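Local coordinates for D-3-phosphoglycerate dehydrogenase-related protein (PDB 4S1V), which probably oxidises D-3-phosphoglycerate with NAD as cofactor, as a Rossmann-fold member of the D-isomer-specific 2-hydroxyacid dehydrogenase family, at residues S123-E126 with Q127-G131; Q134-G137 with G138-L141. All coordinates share one frame; numbering follows the deposited sequence.

Interaction 1. Residues S123-E126 with Q127-G131; sequences SYIE and QLHAG
Q127 donates its backbone N to S123 O at 2.9 Å, one turn back along helix 121-129. Its CG lies anti to the carbonyl carbon (chi1 -76°). This brings Q127 CG back along the helix to 3.3 Å from S123 O, beside the backbone bond. L128 repeats the step, with N to Y124 O at 3.0 Å. L128 CB sits 3.3 Å from I125 O, while its side chain packs on A270 of the second subunit.

H129 grips I125 O twice. H129 N donates to I125 O at 3.1 Å, and H129 ND1 to the same I125 O at 3.3 Å. I125 O lies near the plane of the imidazole, at its edge. ND1 stands well above the carbonyl plane of I125, so its N-H does not meet a lone pair of I125 O. The ring runs alongside I125, with I125 CG2 4.0 Å from H129 ND1. The ND1 bond probably limits rotation of the ring. I125 and H129 also pack on C285 and L278 of the second subunit.

A130 closes the last turn, with N to E126 O at 3.1 Å. This bond is more bent than those before it (137° at the hydrogen). The methyl of A130 rests against the same carbonyl oxygen. G131 then leaves the helix with positive phi (92°), and its N bonds back to L128 O. The end of the helix is thus a Schellman motif with glycine at the residue of positive phi, and with H129, two residues before the glycine, placing both its N and its ND1 on I125 O.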
ATOM      1  N   SER C 123      -4.065  10.045   0.789  1.00 26.11           N
ATOM      2  CA  SER C 123      -3.520   8.701   1.025  1.00 26.26           C
ATOM      3  C   SER C 123      -3.865   8.180   2.417  1.00 24.64           C
ATOM      4  O   SER C 123      -4.180   7.007   2.575  1.00 23.52           O
ATOM      5  CB  SER C 123      -1.998   8.678   0.840  1.00 28.15           C
ATOM      6  OG  SER C 123      -1.633   9.236  -0.404  1.00 32.24           O
ATOM      7  N   TYR C 124      -3.766   9.048   3.423  1.00 24.05           N
ATOM      8  CA  TYR C 124      -4.143   8.690   4.792  1.00 24.05           C
ATOM      9  C   TYR C 124      -5.606   8.241   4.841  1.00 24.60           C
ATOM     10  O   TYR C 124      -5.922   7.187   5.390  1.00 24.95           O
ATOM     11  CB  TYR C 124      -3.928   9.871   5.753  1.00 22.81           C
ATOM     12  CG  TYR C 124      -2.571   9.944   6.446  1.00 22.27           C
ATOM     13  CD1 TYR C 124      -2.086   8.874   7.202  1.00 22.11           C
ATOM     14  CD2 TYR C 124      -1.804  11.105   6.388  1.00 21.91           C
ATOM     15  CE1 TYR C 124      -0.869   8.952   7.863  1.00 22.05           C
ATOM     16  CE2 TYR C 124      -0.579  11.196   7.046  1.00 22.67           C
ATOM     17  CZ  TYR C 124      -0.115  10.118   7.781  1.00 21.93           C
ATOM     18  OH  TYR C 124       1.090  10.206   8.431  1.00 21.41           O
ATOM     19  N   ILE C 125      -6.480   9.060   4.257  1.00 25.22           N
ATOM     20  CA  ILE C 125      -7.914   8.797   4.178  1.00 26.35           C
ATOM     21  C   ILE C 125      -8.214   7.502   3.414  1.00 27.48           C
ATOM     22  O   ILE C 125      -8.944   6.641   3.907  1.00 27.42           O
ATOM     23  CB  ILE C 125      -8.656  10.012   3.567  1.00 26.16           C
ATOM     24  CG1 ILE C 125      -8.635  11.174   4.569  1.00 26.06           C
ATOM     25  CG2 ILE C 125     -10.088   9.652   3.169  1.00 26.87           C
ATOM     26  CD1 ILE C 125      -8.974  12.522   3.975  1.00 25.76           C
ATOM     27  N   GLU C 126      -7.624   7.352   2.232  1.00 28.55           N
ATOM     28  CA  GLU C 126      -7.816   6.137   1.431  1.00 30.18           C
ATOM     29  C   GLU C 126      -7.364   4.861   2.155  1.00 28.52           C
ATOM     30  O   GLU C 126      -8.040   3.829   2.078  1.00 28.72           O
ATOM     31  CB  GLU C 126      -7.102   6.272   0.089  1.00 32.62           C
ATOM     32  CG  GLU C 126      -7.252   5.081  -0.838  1.00 36.42           C
ATOM     33  CD  GLU C 126      -6.217   5.106  -1.944  1.00 40.35           C
ATOM     34  OE1 GLU C 126      -6.370   5.916  -2.884  1.00 42.19           O
ATOM     35  OE2 GLU C 126      -5.241   4.328  -1.865  1.00 42.90           O
ATOM     36  N   GLN C 127      -6.230   4.928   2.851  1.00 27.26           N
ATOM     37  CA  GLN C 127      -5.734   3.783   3.616  1.00 26.96           C
ATOM     38  C   GLN C 127      -6.661   3.448   4.780  1.00 26.46           C
ATOM     39  O   GLN C 127      -6.859   2.273   5.107  1.00 26.71           O
ATOM     40  CB  GLN C 127      -4.314   4.028   4.127  1.00 26.95           C
ATOM     41  CG  GLN C 127      -3.227   3.885   3.069  1.00 28.35           C
ATOM     42  CD  GLN C 127      -3.031   2.449   2.593  1.00 29.22           C
ATOM     43  OE1 GLN C 127      -3.056   1.504   3.385  1.00 29.57           O
ATOM     44  NE2 GLN C 127      -2.816   2.287   1.294  1.00 29.80           N
ATOM     45  N   LEU C 128      -7.223   4.486   5.397  1.00 26.09           N
ATOM     46  CA  LEU C 128      -8.168   4.329   6.494  1.00 26.08           C
ATOM     47  C   LEU C 128      -9.408   3.548   6.052  1.00 26.79           C
ATOM     48  O   LEU C 128      -9.848   2.627   6.746  1.00 26.94           O
ATOM     49  CB  LEU C 128      -8.560   5.694   7.063  1.00 25.94           C
ATOM     50  CG  LEU C 128      -9.535   5.713   8.243  1.00 25.92           C
ATOM     51  CD1 LEU C 128      -8.943   4.985   9.442  1.00 25.18           C
ATOM     52  CD2 LEU C 128      -9.919   7.140   8.607  1.00 25.56           C
ATOM     53  N   HIS C 129      -9.950   3.904   4.888  1.00 27.33           N
ATOM     54  CA  HIS C 129     -11.112   3.201   4.330  1.00 28.68           C
ATOM     55  C   HIS C 129     -10.779   1.808   3.875  1.00 28.89           C
ATOM     56  O   HIS C 129     -11.655   0.944   3.819  1.00 28.93           O
ATOM     57  CB  HIS C 129     -11.755   4.008   3.210  1.00 28.11           C
ATOM     58  CG  HIS C 129     -12.635   5.122   3.710  1.00 28.55           C
ATOM     59  ND1 HIS C 129     -12.184   6.376   3.889  1.00 29.24           N
ATOM     60  CD2 HIS C 129     -13.970   5.124   4.102  1.00 28.34           C
ATOM     61  CE1 HIS C 129     -13.183   7.149   4.358  1.00 28.91           C
ATOM     62  NE2 HIS C 129     -14.273   6.383   4.490  1.00 29.30           N
ATOM     63  N   ALA C 130      -9.504   1.581   3.565  1.00 29.17           N
ATOM     64  CA  ALA C 130      -9.003   0.252   3.214  1.00 29.64           C
ATOM     65  C   ALA C 130      -8.685  -0.605   4.446  1.00 30.21           C
ATOM     66  O   ALA C 130      -8.249  -1.747   4.308  1.00 30.71           O
ATOM     67  CB  ALA C 130      -7.774   0.370   2.320  1.00 30.16           C
ATOM     68  N   GLY C 131      -8.900  -0.059   5.642  1.00 30.19           N
ATOM     69  CA  GLY C 131      -8.665  -0.798   6.892  1.00 29.96           C
ATOM     70  C   GLY C 131      -7.286  -0.651   7.529  1.00 29.79           C
ATOM     71  O   GLY C 131      -6.923  -1.431   8.413  1.00 28.86           O
TER

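Interaction 2. Residues Q134-G137 with G138-L141; sequences QQNG and GLGL
N136 uses both ends of its side-chain amide to hold the turn that follows it. N136 OD1 accepts from L139 N at 2.9 Å. N136 ND2 donates to G140 O at 2.8 Å. The two bonds differ in shape. L139 N sits above the plane of the amide carbonyl, 43° out of it. ND2 approaches G140 O in the plane of that peptide carbonyl, although G140 O is tilted somewhat from the amide plane of N136. A chi1 of 67° places CG between the backbone N and the carbonyl carbon, and the amide reaches across the turn from there. The carbon atoms of L139 pack against polar atoms of N136: L139 CB lies 3.6 Å from N136 ND2, and L139 CG 3.5 Å from N136 O.

A water bridges the turn. It donates to Q135 OE1 at 2.8 Å and accepts from both N136 N and G138 N. The other end of the Q135 amide, NE2, bonds to Y10 O of the second subunit. G137 and G138 both have positive phi, a backbone shape that favours glycine.

Both polar atoms of the buried N136 amide are therefore satisfied by main chain. Together with the water, they give three of the local peptide N-H groups and one carbonyl a partner where no helix or strand does so. The opposed needs of OD1 and ND2 also fix which way round the amide sits.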
ATOM      1  N   GLN C 134      -3.982   5.060  10.104  1.00 25.18           N
ATOM      2  CA  GLN C 134      -2.860   6.009  10.093  1.00 24.76           C
ATOM      3  C   GLN C 134      -1.696   5.552   9.192  1.00 23.82           C
ATOM      4  O   GLN C 134      -0.530   5.622   9.574  1.00 23.74           O
ATOM      5  CB  GLN C 134      -2.395   6.308  11.532  1.00 24.83           C
ATOM      6  CG  GLN C 134      -1.674   7.636  11.695  1.00 25.81           C
ATOM      7  CD  GLN C 134      -1.490   8.033  13.148  1.00 26.15           C
ATOM      8  OE1 GLN C 134      -0.419   7.836  13.716  1.00 27.57           O
ATOM      9  NE2 GLN C 134      -2.533   8.599  13.754  1.00 25.69           N
ATOM     10  N   GLN C 135      -2.030   5.082   7.994  1.00 23.58           N
ATOM     11  CA  GLN C 135      -1.027   4.717   6.988  1.00 23.03           C
ATOM     12  C   GLN C 135      -1.286   5.576   5.763  1.00 22.77           C
ATOM     13  O   GLN C 135      -2.409   6.040   5.551  1.00 21.52           O
ATOM     14  CB  GLN C 135      -1.122   3.226   6.594  1.00 23.73           C
ATOM     15  CG  GLN C 135      -0.861   2.207   7.702  1.00 24.91           C
ATOM     16  CD  GLN C 135       0.523   2.328   8.322  1.00 25.19           C
ATOM     17  OE1 GLN C 135       1.497   2.657   7.647  1.00 26.57           O
ATOM     18  NE2 GLN C 135       0.615   2.056   9.618  1.00 25.50           N
ATOM     19  N   ASN C 136      -0.257   5.781   4.952  1.00 23.22           N
ATOM     20  CA  ASN C 136      -0.389   6.629   3.774  1.00 23.38           C
ATOM     21  C   ASN C 136       0.410   6.123   2.566  1.00 24.07           C
ATOM     22  O   ASN C 136       0.703   6.886   1.645  1.00 24.47           O
ATOM     23  CB  ASN C 136      -0.016   8.075   4.119  1.00 23.20           C
ATOM     24  CG  ASN C 136       1.455   8.242   4.457  1.00 24.25           C
ATOM     25  OD1 ASN C 136       2.238   7.291   4.391  1.00 24.49           O
ATOM     26  ND2 ASN C 136       1.842   9.465   4.817  1.00 23.98           N
ATOM     27  N   GLY C 137       0.753   4.836   2.580  1.00 24.51           N
ATOM     28  CA  GLY C 137       1.530   4.229   1.498  1.00 25.66           C
ATOM     29  C   GLY C 137       3.020   4.508   1.581  1.00 26.10           C
ATOM     30  O   GLY C 137       3.682   4.649   0.559  1.00 26.63           O
ATOM     31  N   GLY C 138       3.549   4.590   2.800  1.00 25.96           N
ATOM     32  CA  GLY C 138       4.981   4.766   3.015  1.00 25.20           C
ATOM     33  C   GLY C 138       5.508   6.163   2.722  1.00 25.57           C
ATOM     34  O   GLY C 138       6.703   6.339   2.457  1.00 25.07           O
ATOM     35  N   LEU C 139       4.635   7.163   2.780  1.00 24.93           N
ATOM     36  CA  LEU C 139       5.047   8.547   2.514  1.00 25.36           C
ATOM     37  C   LEU C 139       5.612   9.248   3.762  1.00 25.66           C
ATOM     38  O   LEU C 139       6.152  10.358   3.672  1.00 25.17           O
ATOM     39  CB  LEU C 139       3.889   9.356   1.914  1.00 25.75           C
ATOM     40  CG  LEU C 139       3.324   8.914   0.558  1.00 25.79           C
ATOM     41  CD1 LEU C 139       2.218   9.858   0.106  1.00 25.09           C
ATOM     42  CD2 LEU C 139       4.420   8.836  -0.498  1.00 26.59           C
ATOM     43  N   GLY C 140       5.490   8.591   4.915  1.00 24.51           N
ATOM     44  CA  GLY C 140       5.969   9.157   6.180  1.00 24.86           C
ATOM     45  C   GLY C 140       5.098  10.277   6.723  1.00 24.25           C
ATOM     46  O   GLY C 140       3.901  10.363   6.404  1.00 24.55           O
ATOM     47  N   LEU C 141       5.702  11.124   7.554  1.00 23.33           N
ATOM     48  CA  LEU C 141       5.016  12.240   8.195  1.00 23.33           C
ATOM     49  C   LEU C 141       4.813  13.419   7.249  1.00 23.68           C
ATOM     50  O   LEU C 141       5.705  13.760   6.474  1.00 23.78           O
ATOM     51  CB  LEU C 141       5.796  12.728   9.431  1.00 22.33           C
ATOM     52  CG  LEU C 141       5.787  11.859  10.688  1.00 22.41           C
ATOM     53  CD1 LEU C 141       6.816  12.361  11.688  1.00 22.34           C
ATOM     54  CD2 LEU C 141       4.398  11.827  11.306  1.00 21.66           C
TER
HETATM   55  O   HOH W   1       2.405   4.343   5.557  1.00 27.51           O

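The two interactions follow in series, and neither nests in or crosses the other. Interaction 1 closes the last turns of helix 121-129. After H132 and W133 the chain doubles back, and interaction 2 closes a turn in the loop leading toward strand 150-153. The returning chain lies against the helix: Q127 CB is 3.1 Å from Q135 O, and S123 CB is 3.3 Å from N136 O. The ring of Y124, from interaction 1, lies against this loop, with CD1 near Q135 O, and its OH bonds to Q11 of the second subunit. Both contacts touch that subunit. Helix and returning loop thus form one arm, far from the chain's centre, that takes part in the subunit interface.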